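Local atomic coordinates of neurotoxin (Clostridium botulinum, PDB entry 3N7L), a protein that serves as the receptor-binding domain of a botulinum neurotoxin of serotype D/C, probably attaching the toxin to gangliosides of the nerve-cell membrane. Residues Lys7-Gln12 with Val58-Asn63; Asn110-Thr115 with Met155-Asn160; Tyr258-Gly263 with Val267-Lys272; Lys286-Asn291 with Glu341-Gly346; Leu374-Ile379 with Ala407-Ser412. One frame throughout, in Å; residues are numbered along the deposited sequence.

Interaction 1 of 5, residues Lys7-Gln12 with Val58-Asn63; sequences KILSLQ and VTQNEN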
# COMPACT_ATOMS: atom_id res chain seq x y z
N LYS A 7 17.68 4.86 18.95
CA LYS A 7 16.88 5.84 18.22
C LYS A 7 17.28 7.25 18.62
O LYS A 7 17.18 7.62 19.79
CB LYS A 7 15.39 5.61 18.49
CG LYS A 7 14.48 6.57 17.73
CD LYS A 7 13.02 6.42 18.15
CE LYS A 7 12.42 5.11 17.69
NZ LYS A 7 10.97 5.02 18.05
N ILE A 8 17.74 8.04 17.66
CA ILE A 8 18.17 9.41 17.94
C ILE A 8 17.25 10.47 17.35
O ILE A 8 17.41 11.67 17.61
CB ILE A 8 19.62 9.65 17.44
CG1 ILE A 8 19.72 9.33 15.94
CG2 ILE A 8 20.58 8.77 18.23
CD1 ILE A 8 21.08 9.63 15.34
N LEU A 9 16.28 10.04 16.55
CA LEU A 9 15.30 10.94 15.95
C LEU A 9 14.02 10.16 15.73
O LEU A 9 14.04 9.04 15.22
CB LEU A 9 15.80 11.49 14.61
CG LEU A 9 14.76 12.35 13.86
CD1 LEU A 9 14.33 13.52 14.73
CD2 LEU A 9 15.35 12.85 12.55
N SER A 10 12.91 10.75 16.13
CA SER A 10 11.61 10.11 15.99
C SER A 10 10.58 11.18 15.65
O SER A 10 9.92 11.72 16.54
CB SER A 10 11.23 9.41 17.30
OG SER A 10 9.96 8.80 17.20
N LEU A 11 10.47 11.50 14.37
CA LEU A 11 9.54 12.53 13.92
C LEU A 11 8.12 11.98 13.89
O LEU A 11 7.78 11.15 13.05
CB LEU A 11 9.94 13.03 12.53
CG LEU A 11 9.06 14.11 11.89
CD1 LEU A 11 8.96 15.33 12.82
CD2 LEU A 11 9.67 14.49 10.55
N GLN A 12 7.29 12.46 14.82
CA GLN A 12 5.91 12.01 14.92
C GLN A 12 4.93 13.16 15.09
O GLN A 12 5.29 14.27 15.47
CB GLN A 12 5.75 11.04 16.09
CG GLN A 12 6.23 9.64 15.80
CD GLN A 12 6.07 8.72 16.98
OE1 GLN A 12 5.96 7.50 16.81
NE2 GLN A 12 6.08 9.28 18.18
N VAL A 58 13.68 19.74 10.21
CA VAL A 58 14.09 19.14 11.46
C VAL A 58 15.56 19.46 11.71
O VAL A 58 16.43 19.11 10.90
CB VAL A 58 13.92 17.61 11.44
CG1 VAL A 58 14.37 17.01 12.76
CG2 VAL A 58 12.46 17.25 11.16
N THR A 59 15.84 20.14 12.81
CA THR A 59 17.20 20.50 13.17
C THR A 59 17.55 19.75 14.45
O THR A 59 16.99 20.02 15.51
CB THR A 59 17.34 22.01 13.43
OG1 THR A 59 16.88 22.72 12.27
CG2 THR A 59 18.79 22.38 13.69
N GLN A 60 18.47 18.80 14.34
CA GLN A 60 18.85 18.01 15.50
C GLN A 60 20.11 18.51 16.19
O GLN A 60 20.68 19.53 15.80
CB GLN A 60 19.00 16.54 15.09
CG GLN A 60 19.88 16.32 13.88
CD GLN A 60 19.40 15.16 13.02
OE1 GLN A 60 18.90 14.16 13.53
NE2 GLN A 60 19.55 15.30 11.70
N ASN A 61 20.52 17.79 17.23
CA ASN A 61 21.70 18.15 18.00
C ASN A 61 22.99 17.76 17.29
O ASN A 61 23.23 16.58 17.03
CB ASN A 61 21.64 17.49 19.38
CG ASN A 61 22.84 17.83 20.24
OD1 ASN A 61 23.97 17.47 19.92
ND2 ASN A 61 22.59 18.54 21.34
N GLU A 62 23.81 18.76 16.98
CA GLU A 62 25.08 18.57 16.30
C GLU A 62 25.92 17.44 16.88
O GLU A 62 26.52 16.66 16.14
CB GLU A 62 25.88 19.87 16.36
CG GLU A 62 26.12 20.33 17.79
CD GLU A 62 26.81 21.67 17.88
OE1 GLU A 62 27.05 22.14 19.01
OE2 GLU A 62 27.11 22.26 16.81
N ASN A 63 25.98 17.36 18.20
CA ASN A 63 26.76 16.34 18.87
C ASN A 63 26.18 14.95 18.63
O ASN A 63 26.92 13.99 18.45
CB ASN A 63 26.83 16.63 20.37
CG ASN A 63 27.50 17.96 20.67
OD1 ASN A 63 28.65 18.19 20.28
ND2 ASN A 63 26.79 18.85 21.35
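On strand 7-14, L9 and L11 both reach V58 of strand 55-59, and L9 also meets Q60 just beyond it. The apolar part is centred on V58, whose two methyls serve different leucines: CG1 meets L9 CD1 at 4.0 Å, and CG2 meets L11 CD2 at 4.0 Å. Both leucines hold CG anti to the backbone N (L9 chi1 174°), which points both branched ends at V58. L9 CD2 abuts Q60 OE1 at 3.9 Å, a van der Waals contact and not a polar bond, the two side chains crossing at about a right angle; the glutamine is bent at chi2 (-145°), and its NE2 is bonded weakly to K179 O. The strands belong to the two sheets of the concanavalin-like jelly roll, so this buried contact is sheet-on-sheet packing. Strand 202-211 pairs with 7-14, a classic bulge at I8 and L9 facing I210; strand 180-187 adds I181 beside L9 and Q60, and helix 62-66 lies next to I8 through I64.

Interaction 2 of 5, residues Asn110-Thr115 with Met155-Asn160; sequences NFLVFT and MMIYIN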
# COMPACT_ATOMS: atom_id res chain seq x y z
N ASN A 110 10.76 5.42 -12.03
CA ASN A 110 10.28 4.44 -11.06
C ASN A 110 11.32 4.15 -9.97
O ASN A 110 11.29 3.09 -9.35
CB ASN A 110 9.88 3.13 -11.76
CG ASN A 110 11.01 2.53 -12.61
OD1 ASN A 110 11.17 1.31 -12.68
ND2 ASN A 110 11.78 3.38 -13.25
N PHE A 111 12.22 5.10 -9.74
CA PHE A 111 13.28 4.95 -8.73
C PHE A 111 13.18 5.82 -7.49
O PHE A 111 12.81 7.00 -7.57
CB PHE A 111 14.68 5.23 -9.32
CG PHE A 111 15.09 4.31 -10.43
CD1 PHE A 111 14.65 4.53 -11.73
CD2 PHE A 111 15.92 3.23 -10.17
CE1 PHE A 111 15.04 3.69 -12.76
CE2 PHE A 111 16.32 2.38 -11.20
CZ PHE A 111 15.88 2.60 -12.50
N LEU A 112 13.53 5.23 -6.35
CA LEU A 112 13.60 5.93 -5.07
C LEU A 112 15.09 5.77 -4.78
O LEU A 112 15.57 4.64 -4.67
CB LEU A 112 12.79 5.23 -3.98
CG LEU A 112 12.98 5.84 -2.58
CD1 LEU A 112 12.20 7.13 -2.49
CD2 LEU A 112 12.51 4.86 -1.52
N VAL A 113 15.82 6.87 -4.66
CA VAL A 113 17.25 6.73 -4.42
C VAL A 113 17.81 7.49 -3.23
O VAL A 113 17.44 8.63 -2.95
CB VAL A 113 18.07 7.07 -5.73
CG1 VAL A 113 17.16 7.70 -6.77
CG2 VAL A 113 19.25 7.96 -5.42
N PHE A 114 18.69 6.80 -2.51
CA PHE A 114 19.35 7.36 -1.34
C PHE A 114 20.78 7.66 -1.77
O PHE A 114 21.48 6.79 -2.29
CB PHE A 114 19.34 6.35 -0.18
CG PHE A 114 20.18 6.78 0.99
CD1 PHE A 114 21.49 6.33 1.13
CD2 PHE A 114 19.68 7.66 1.94
CE1 PHE A 114 22.29 6.75 2.19
CE2 PHE A 114 20.47 8.09 3.01
CZ PHE A 114 21.78 7.63 3.14
N THR A 115 21.19 8.90 -1.55
CA THR A 115 22.52 9.35 -1.95
C THR A 115 23.38 9.81 -0.79
O THR A 115 22.94 10.56 0.08
CB THR A 115 22.41 10.52 -2.95
OG1 THR A 115 21.65 10.10 -4.08
CG2 THR A 115 23.80 10.96 -3.41
N MET A 155 26.02 -0.18 2.39
CA MET A 155 24.88 0.73 2.34
C MET A 155 23.81 -0.24 1.83
O MET A 155 24.03 -0.92 0.83
CB MET A 155 25.15 1.81 1.29
CG MET A 155 24.49 3.15 1.54
SD MET A 155 24.64 4.27 0.11
CE MET A 155 26.31 3.97 -0.44
N MET A 156 22.67 -0.32 2.50
CA MET A 156 21.61 -1.23 2.07
C MET A 156 20.23 -0.58 2.13
O MET A 156 19.96 0.24 3.01
CB MET A 156 21.59 -2.49 2.96
CG MET A 156 22.95 -3.16 3.15
SD MET A 156 22.83 -4.68 4.13
CE MET A 156 22.72 -4.03 5.78
N ILE A 157 19.36 -0.95 1.20
CA ILE A 157 18.01 -0.40 1.22
C ILE A 157 16.98 -1.52 1.21
O ILE A 157 17.08 -2.47 0.43
CB ILE A 157 17.74 0.57 0.04
CG1 ILE A 157 16.32 1.14 0.17
CG2 ILE A 157 17.89 -0.14 -1.30
CD1 ILE A 157 16.05 2.31 -0.74
N TYR A 158 16.02 -1.42 2.12
CA TYR A 158 14.95 -2.40 2.24
C TYR A 158 13.62 -1.71 1.98
O TYR A 158 13.44 -0.53 2.27
CB TYR A 158 14.92 -2.97 3.66
CG TYR A 158 16.19 -3.66 4.13
CD1 TYR A 158 16.25 -5.05 4.22
CD2 TYR A 158 17.31 -2.92 4.53
CE1 TYR A 158 17.39 -5.70 4.71
CE2 TYR A 158 18.46 -3.55 5.03
CZ TYR A 158 18.49 -4.94 5.12
OH TYR A 158 19.59 -5.58 5.64
N ILE A 159 12.68 -2.46 1.41
CA ILE A 159 11.35 -1.96 1.13
C ILE A 159 10.40 -2.99 1.71
O ILE A 159 10.48 -4.17 1.36
CB ILE A 159 11.10 -1.80 -0.39
CG1 ILE A 159 12.04 -0.72 -0.95
CG2 ILE A 159 9.64 -1.45 -0.66
CD1 ILE A 159 11.85 0.65 -0.31
N ASN A 160 9.53 -2.55 2.61
CA ASN A 160 8.58 -3.45 3.27
C ASN A 160 9.30 -4.65 3.90
O ASN A 160 8.82 -5.78 3.83
CB ASN A 160 7.51 -3.93 2.29
CG ASN A 160 6.67 -2.78 1.76
OD1 ASN A 160 6.45 -1.80 2.46
ND2 ASN A 160 6.20 -2.90 0.51
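Strands 111-115 and 155-159 face each other across 9.2 Å at the closest approach of their axes and run roughly antiparallel, at 148°; the separation is that of two sheets packed face to face, with F114 opposite I157. Alternate residues fill the interface: L112 and F114 from one strand, M155, I157 and I159 from the other. M155 and F114 make a Met-aromatic contact. The sulfur SD lies at the ring edge, 3.9 Å from F114 CD1 and in the ring plane, 90° off the normal, so it meets ring hydrogens instead of the pi face. F114 holds CG anti to the backbone N (chi1 171°), which sends the ring out toward the facing strand. At the other end L112 CD2 meets two isoleucine methyls of that strand, I157 CD1 at 4.4 Å and I159 CD1 at the same distance. Strand 111-117 is flanked by 102-108 and 122-129, while 154-159 lies between 143-150 and 162-168; I147 touches F114, and I167 touches M155, within the N-terminal jelly-roll subdomain.

Interaction 3 of 5, residues Tyr258-Gly263 with Val267-Lys272; sequences YMSKKG and VFNTRK
Y258 and N269 pair through both backbone groups: Y258 N donates to N269 O at 2.8 Å, and N269 N returns a bond to Y258 O at 3.0 Å, in the carbonyl plane. S260 and V267 form the next hydrogen-bonded pair. S260 N lies 2.8 Å from V267 O, nearly in line with that carbonyl, whereas V267 N approaches S260 O from above its carbonyl plane, 54° out of it. M259 and F268 form the non-hydrogen-bonded pair between them, and they turn outward for bonds: the backbone of M259 pairs with Y281 and that of F268 with L397. These strands are the arms of a tight antiparallel beta hairpin in the C-terminal, trefoil-like subdomain. On one face M259 CG packs against F268 CE2 at 3.6 Å, the side chains lying side by side. On the other, Y258 CG sits between backbone N and carbonyl carbon (chi1 67°), which lays the ring against N269 CB in a CH-pi contact, 4.0 Å from CB to the ring centroid, with ring and amide planes nearly perpendicular; the R271 backbone reaches the ring edge. The charged ends are also engaged. K261 NZ bonds to G263 O at 2.9 Å, K262 NZ forms a salt bridge with D389 and a hydrogen bond to Y396 OH, and R271 NE donates to M255 O.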
# COMPACT_ATOMS: atom_id res chain seq x y z
N TYR A 258 -12.14 -5.66 -14.97
CA TYR A 258 -13.04 -4.90 -14.11
C TYR A 258 -14.32 -5.71 -14.00
O TYR A 258 -14.55 -6.63 -14.78
CB TYR A 258 -13.31 -3.50 -14.71
CG TYR A 258 -14.09 -3.49 -16.00
CD1 TYR A 258 -15.48 -3.63 -16.01
CD2 TYR A 258 -13.43 -3.32 -17.23
CE1 TYR A 258 -16.20 -3.60 -17.21
CE2 TYR A 258 -14.14 -3.29 -18.43
CZ TYR A 258 -15.52 -3.43 -18.41
OH TYR A 258 -16.20 -3.38 -19.59
N MET A 259 -15.15 -5.36 -13.03
CA MET A 259 -16.40 -6.07 -12.80
C MET A 259 -17.59 -5.61 -13.63
O MET A 259 -17.90 -4.42 -13.69
CB MET A 259 -16.79 -5.99 -11.33
CG MET A 259 -16.47 -7.23 -10.53
SD MET A 259 -16.94 -7.04 -8.79
CE MET A 259 -18.61 -6.50 -8.93
N SER A 260 -18.27 -6.57 -14.25
CA SER A 260 -19.46 -6.29 -15.03
C SER A 260 -20.51 -7.32 -14.63
O SER A 260 -20.28 -8.15 -13.74
CB SER A 260 -19.16 -6.38 -16.52
OG SER A 260 -20.29 -5.93 -17.27
N LYS A 261 -21.65 -7.29 -15.30
CA LYS A 261 -22.73 -8.21 -15.00
C LYS A 261 -23.46 -8.66 -16.27
O LYS A 261 -23.62 -7.88 -17.21
CB LYS A 261 -23.72 -7.53 -14.04
CG LYS A 261 -25.01 -8.28 -13.74
CD LYS A 261 -25.88 -7.45 -12.78
CE LYS A 261 -27.20 -8.13 -12.40
NZ LYS A 261 -28.18 -8.21 -13.54
N LYS A 262 -23.87 -9.92 -16.29
CA LYS A 262 -24.62 -10.47 -17.40
C LYS A 262 -25.60 -11.45 -16.78
O LYS A 262 -25.19 -12.47 -16.22
CB LYS A 262 -23.72 -11.19 -18.40
CG LYS A 262 -24.51 -11.67 -19.61
CD LYS A 262 -23.61 -12.00 -20.79
CE LYS A 262 -24.45 -12.36 -22.01
NZ LYS A 262 -23.59 -12.65 -23.18
N GLY A 263 -26.89 -11.15 -16.86
CA GLY A 263 -27.86 -12.03 -16.24
C GLY A 263 -27.60 -11.97 -14.74
O GLY A 263 -27.35 -10.90 -14.19
N VAL A 267 -19.30 -10.97 -14.20
CA VAL A 267 -18.29 -11.41 -15.16
C VAL A 267 -17.21 -10.34 -15.22
O VAL A 267 -17.48 -9.15 -14.99
CB VAL A 267 -18.88 -11.62 -16.59
CG1 VAL A 267 -19.99 -12.65 -16.56
CG2 VAL A 267 -19.39 -10.30 -17.14
N PHE A 268 -15.99 -10.75 -15.51
CA PHE A 268 -14.88 -9.81 -15.58
C PHE A 268 -14.50 -9.52 -17.02
O PHE A 268 -14.32 -10.43 -17.83
CB PHE A 268 -13.67 -10.36 -14.83
CG PHE A 268 -13.87 -10.45 -13.35
CD1 PHE A 268 -14.34 -11.63 -12.77
CD2 PHE A 268 -13.59 -9.37 -12.53
CE1 PHE A 268 -14.51 -11.72 -11.39
CE2 PHE A 268 -13.76 -9.45 -11.14
CZ PHE A 268 -14.22 -10.63 -10.57
N ASN A 269 -14.40 -8.23 -17.34
CA ASN A 269 -14.04 -7.80 -18.68
C ASN A 269 -12.69 -7.10 -18.68
O ASN A 269 -12.25 -6.58 -17.64
CB ASN A 269 -15.10 -6.85 -19.24
CG ASN A 269 -16.46 -7.52 -19.39
OD1 ASN A 269 -16.56 -8.74 -19.53
ND2 ASN A 269 -17.51 -6.72 -19.37
N THR A 270 -12.02 -7.09 -19.83
CA THR A 270 -10.72 -6.44 -19.95
C THR A 270 -10.89 -4.92 -19.89
O THR A 270 -11.69 -4.35 -20.64
CB THR A 270 -10.05 -6.83 -21.29
OG1 THR A 270 -9.89 -8.25 -21.33
CG2 THR A 270 -8.67 -6.17 -21.42
N ARG A 271 -10.16 -4.26 -19.00
CA ARG A 271 -10.29 -2.81 -18.89
C ARG A 271 -9.66 -2.11 -20.10
O ARG A 271 -8.80 -2.66 -20.78
CB ARG A 271 -9.69 -2.29 -17.56
CG ARG A 271 -8.19 -2.43 -17.40
CD ARG A 271 -7.73 -1.87 -16.04
NE ARG A 271 -8.14 -2.70 -14.91
CZ ARG A 271 -9.09 -2.38 -14.03
NH1 ARG A 271 -9.75 -1.23 -14.13
NH2 ARG A 271 -9.38 -3.22 -13.04
N LYS A 272 -10.14 -0.90 -20.36
CA LYS A 272 -9.69 -0.10 -21.50
C LYS A 272 -8.22 0.30 -21.46
O LYS A 272 -7.51 0.19 -22.46
CB LYS A 272 -10.56 1.15 -21.63
CG LYS A 272 -10.32 1.93 -22.91
CD LYS A 272 -11.25 3.13 -23.01
CE LYS A 272 -11.02 3.89 -24.32
NZ LYS A 272 -9.62 4.35 -24.45

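Interaction 4 of 5, residues Lys286-Asn291 with Glu341-Gly346; sequences KRIRGN and EIRKYG
R289 and R343 bring their guanidinium groups together from two parts of the chain, one from the corner after strand 283-287, the other from helix 339-345. The side chains cross at about a right angle, and the guanidinium planes are turned 55° against each other, so the groups do not stack. R343 NH2 comes in at the edge of the R289 group, near its plane, 3.1 Å from R289 NH2 and 3.5 Å from R289 NH1. R289 gets there with its chain extended from CG to NE; R343 has a bend at chi3 (80°) that turns its head toward I288 and R289. I288 adds a methyl contact: its CG2 lies 3.7 Å from R343 NH1, van der Waals only, the two side chains passing obliquely. The chain turns a corner at I288, and I288 and R289 both face V302 in a classic beta bulge, which probably helps both successive side chains reach R343. Nearby, R287 NH2 donates to G290 O at 2.7 Å, nearly straight at 168° and in the guanidinium plane, tying the strand end to the following turn. I342 on the helix packs on Y304 of strand 302-308. Two donors facing each other cannot bond, so the arginine pair should be repulsive if both are charged; at this surface site, solvent probably screens the charges.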
# COMPACT_ATOMS: atom_id res chain seq x y z
N LYS A 286 -20.45 -4.33 3.52
CA LYS A 286 -21.39 -4.15 4.62
C LYS A 286 -21.10 -5.16 5.72
O LYS A 286 -20.96 -6.35 5.47
CB LYS A 286 -22.82 -4.31 4.13
CG LYS A 286 -23.19 -3.34 3.01
CD LYS A 286 -23.11 -1.89 3.47
CE LYS A 286 -24.18 -1.58 4.52
NZ LYS A 286 -24.04 -0.20 5.08
N ARG A 287 -21.02 -4.67 6.94
CA ARG A 287 -20.71 -5.49 8.11
C ARG A 287 -21.88 -6.28 8.70
O ARG A 287 -23.00 -5.77 8.80
CB ARG A 287 -20.09 -4.58 9.16
CG ARG A 287 -19.98 -5.13 10.56
CD ARG A 287 -19.52 -4.01 11.48
NE ARG A 287 -19.77 -4.29 12.89
CZ ARG A 287 -19.00 -5.08 13.64
NH1 ARG A 287 -17.93 -5.65 13.11
NH2 ARG A 287 -19.31 -5.28 14.91
N ILE A 288 -21.60 -7.52 9.09
CA ILE A 288 -22.61 -8.37 9.72
C ILE A 288 -22.15 -8.68 11.15
O ILE A 288 -22.91 -8.49 12.10
CB ILE A 288 -22.81 -9.70 8.98
CG1 ILE A 288 -23.26 -9.44 7.54
CG2 ILE A 288 -23.86 -10.54 9.70
CD1 ILE A 288 -23.29 -10.70 6.68
N ARG A 289 -20.91 -9.15 11.30
CA ARG A 289 -20.36 -9.48 12.62
C ARG A 289 -18.90 -9.07 12.77
O ARG A 289 -18.14 -9.07 11.79
CB ARG A 289 -20.46 -10.98 12.90
CG ARG A 289 -21.84 -11.47 13.30
CD ARG A 289 -21.77 -12.91 13.80
NE ARG A 289 -23.05 -13.37 14.36
CZ ARG A 289 -24.15 -13.58 13.64
NH1 ARG A 289 -25.26 -14.00 14.24
NH2 ARG A 289 -24.14 -13.38 12.33
N GLY A 290 -18.50 -8.73 14.00
CA GLY A 290 -17.13 -8.33 14.27
C GLY A 290 -16.91 -7.76 15.67
O GLY A 290 -17.82 -7.15 16.24
N ASN A 291 -15.71 -7.95 16.22
CA ASN A 291 -15.37 -7.44 17.55
C ASN A 291 -15.55 -5.92 17.61
O ASN A 291 -16.56 -5.43 18.12
CB ASN A 291 -13.92 -7.78 17.90
CG ASN A 291 -13.74 -9.24 18.30
OD1 ASN A 291 -14.06 -10.15 17.54
ND2 ASN A 291 -13.22 -9.45 19.51
N GLU A 341 -31.49 -14.40 2.75
CA GLU A 341 -30.81 -15.06 1.65
C GLU A 341 -29.32 -14.70 1.63
O GLU A 341 -28.47 -15.54 1.31
CB GLU A 341 -31.45 -14.67 0.31
CG GLU A 341 -32.91 -15.11 0.19
CD GLU A 341 -33.09 -16.59 0.49
OE1 GLU A 341 -32.49 -17.42 -0.21
OE2 GLU A 341 -33.84 -16.91 1.44
N ILE A 342 -29.00 -13.46 1.97
CA ILE A 342 -27.61 -13.03 2.00
C ILE A 342 -26.82 -13.82 3.05
O ILE A 342 -25.69 -14.24 2.80
CB ILE A 342 -27.49 -11.52 2.33
CG1 ILE A 342 -28.06 -10.70 1.17
CG2 ILE A 342 -26.03 -11.15 2.60
CD1 ILE A 342 -28.05 -9.20 1.40
N ARG A 343 -27.43 -14.04 4.21
CA ARG A 343 -26.77 -14.77 5.29
C ARG A 343 -26.42 -16.20 4.88
O ARG A 343 -25.43 -16.76 5.35
CB ARG A 343 -27.66 -14.78 6.53
CG ARG A 343 -28.00 -13.38 7.04
CD ARG A 343 -28.99 -13.43 8.19
NE ARG A 343 -28.34 -13.75 9.45
CZ ARG A 343 -27.60 -12.89 10.15
NH1 ARG A 343 -27.43 -11.65 9.71
NH2 ARG A 343 -27.03 -13.27 11.29
N LYS A 344 -27.23 -16.78 4.00
CA LYS A 344 -26.99 -18.15 3.56
C LYS A 344 -26.16 -18.29 2.29
O LYS A 344 -25.41 -19.26 2.15
CB LYS A 344 -28.33 -18.87 3.35
CG LYS A 344 -29.16 -19.01 4.61
CD LYS A 344 -30.46 -19.75 4.36
CE LYS A 344 -31.35 -19.00 3.39
NZ LYS A 344 -32.68 -19.65 3.27
N TYR A 345 -26.28 -17.34 1.37
CA TYR A 345 -25.55 -17.46 0.12
C TYR A 345 -24.56 -16.36 -0.24
O TYR A 345 -23.86 -16.48 -1.25
CB TYR A 345 -26.55 -17.61 -1.03
CG TYR A 345 -27.59 -18.67 -0.76
CD1 TYR A 345 -27.22 -19.98 -0.49
CD2 TYR A 345 -28.95 -18.35 -0.75
CE1 TYR A 345 -28.17 -20.96 -0.22
CE2 TYR A 345 -29.91 -19.31 -0.48
CZ TYR A 345 -29.51 -20.62 -0.21
OH TYR A 345 -30.46 -21.57 0.06
N GLY A 346 -24.48 -15.30 0.55
CA GLY A 346 -23.57 -14.22 0.22
C GLY A 346 -22.78 -13.59 1.34
O GLY A 346 -22.33 -12.45 1.22

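Interaction 5 of 5, residues Leu374-Ile379 with Ala407-Ser412; sequences LGILSI and ASLLES
The loop between strands 394-402 and 417-421, in the trefoil-like C-terminal subdomain, lays L409 against I376 and S378 of strand 373-384, and L410 against I376. I376 CG2 meets L409 CD1 at 4.0 Å, the side chains meeting at a slant, and L409 CB lies 4.1 Å from the same methyl. The other branch, L409 CD2, reaches S378 OG at 4.0 Å, so one leucine spans two alternate residues on the same side of the strand. I376 extends CG1 anti to its backbone N (chi1 -171°), and the end of that branch, CD1, comes within 4.5 Å of L410 CD1. The loop here is a turn of helix-like phi/psi at 407-410 lacking regular helical bonds; S412 N to L409 O, at 2.8 Å, is its firm internal bond. Strands 359-366 and 394-402 flank 373-384 in the sheet beneath, and F364 touches both I376 and L410. The hydroxyl of S378 is hydrogen-bonded to S414 OG, and S414 OG also bonds S412 OG.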
# COMPACT_ATOMS: atom_id res chain seq x y z
N LEU A 374 -16.99 -22.39 4.88
CA LEU A 374 -17.51 -23.43 3.99
C LEU A 374 -16.72 -23.50 2.69
O LEU A 374 -16.80 -24.49 1.97
CB LEU A 374 -18.97 -23.16 3.65
CG LEU A 374 -19.98 -23.16 4.80
CD1 LEU A 374 -21.38 -22.92 4.24
CD2 LEU A 374 -19.92 -24.49 5.54
N GLY A 375 -15.99 -22.44 2.37
CA GLY A 375 -15.23 -22.44 1.13
C GLY A 375 -14.43 -21.17 0.95
O GLY A 375 -14.44 -20.29 1.81
N ILE A 376 -13.72 -21.06 -0.17
CA ILE A 376 -12.91 -19.88 -0.43
C ILE A 376 -13.28 -19.26 -1.78
O ILE A 376 -13.71 -19.96 -2.70
CB ILE A 376 -11.40 -20.24 -0.39
CG1 ILE A 376 -10.55 -18.97 -0.43
CG2 ILE A 376 -11.04 -21.19 -1.53
CD1 ILE A 376 -9.07 -19.23 -0.25
N LEU A 377 -13.15 -17.94 -1.88
CA LEU A 377 -13.49 -17.24 -3.12
C LEU A 377 -12.30 -17.16 -4.06
O LEU A 377 -11.24 -16.67 -3.69
CB LEU A 377 -13.99 -15.81 -2.81
CG LEU A 377 -14.40 -14.98 -4.04
CD1 LEU A 377 -15.60 -15.64 -4.72
CD2 LEU A 377 -14.76 -13.56 -3.63
N SER A 378 -12.49 -17.64 -5.28
CA SER A 378 -11.43 -17.59 -6.27
C SER A 378 -12.00 -17.00 -7.57
O SER A 378 -13.05 -16.35 -7.56
CB SER A 378 -10.86 -18.99 -6.51
OG SER A 378 -9.67 -18.92 -7.28
N ILE A 379 -11.32 -17.26 -8.68
CA ILE A 379 -11.74 -16.73 -9.96
C ILE A 379 -11.34 -17.72 -11.05
O ILE A 379 -10.39 -18.48 -10.87
CB ILE A 379 -11.06 -15.36 -10.21
CG1 ILE A 379 -11.63 -14.66 -11.44
CG2 ILE A 379 -9.56 -15.55 -10.37
CD1 ILE A 379 -11.16 -13.21 -11.57
N ALA A 407 -7.74 -26.72 0.12
CA ALA A 407 -6.45 -26.58 0.78
C ALA A 407 -5.39 -26.04 -0.18
O ALA A 407 -4.59 -25.19 0.18
CB ALA A 407 -6.00 -27.92 1.37
N SER A 408 -5.41 -26.53 -1.42
CA SER A 408 -4.44 -26.08 -2.41
C SER A 408 -4.64 -24.62 -2.80
O SER A 408 -3.68 -23.91 -3.07
CB SER A 408 -4.52 -26.95 -3.67
OG SER A 408 -4.16 -28.28 -3.38
N LEU A 409 -5.90 -24.17 -2.82
CA LEU A 409 -6.21 -22.79 -3.18
C LEU A 409 -5.81 -21.82 -2.08
O LEU A 409 -5.59 -20.63 -2.32
CB LEU A 409 -7.71 -22.64 -3.44
CG LEU A 409 -8.21 -23.02 -4.83
CD1 LEU A 409 -9.72 -22.91 -4.86
CD2 LEU A 409 -7.60 -22.09 -5.87
N LEU A 410 -5.71 -22.35 -0.87
CA LEU A 410 -5.35 -21.56 0.30
C LEU A 410 -4.05 -20.78 0.08
O LEU A 410 -3.82 -19.74 0.69
CB LEU A 410 -5.21 -22.48 1.50
CG LEU A 410 -5.46 -21.91 2.89
CD1 LEU A 410 -6.88 -21.37 2.99
CD2 LEU A 410 -5.23 -23.01 3.92
N GLU A 411 -3.21 -21.28 -0.82
CA GLU A 411 -1.92 -20.65 -1.10
C GLU A 411 -1.85 -19.98 -2.46
O GLU A 411 -0.81 -19.43 -2.83
CB GLU A 411 -0.81 -21.70 -1.00
CG GLU A 411 -0.54 -22.21 0.40
CD GLU A 411 -0.16 -21.09 1.34
OE1 GLU A 411 -1.06 -20.32 1.75
OE2 GLU A 411 1.04 -20.97 1.67
N SER A 412 -2.95 -20.02 -3.20
CA SER A 412 -2.98 -19.42 -4.53
C SER A 412 -3.26 -17.92 -4.53
O SER A 412 -4.10 -17.44 -3.77
CB SER A 412 -4.02 -20.14 -5.38
OG SER A 412 -4.06 -19.59 -6.68

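Interactions 1 and 2 lie in the N-terminal jelly roll and bridge the same two sheets, their centres about 21 Å apart. Interactions 3, 4 and 5 belong to the C-terminal trefoil-like part, the one generally linked to ganglioside binding in this toxin family. The centres of interactions 2 and 5, from different halves, are about 35 Å apart. Interactions 3 and 5 touch directly: F268 CE1 packs on I379 CD1 at 3.7 Å, joining the 257-270 hairpin to strand 373-384. Interaction 4 approaches interaction 5 to about 6 Å between nearest atoms, both reaching one sheet. A glycerol, probably from crystallisation, lies about 5 Å from the L410 side chain.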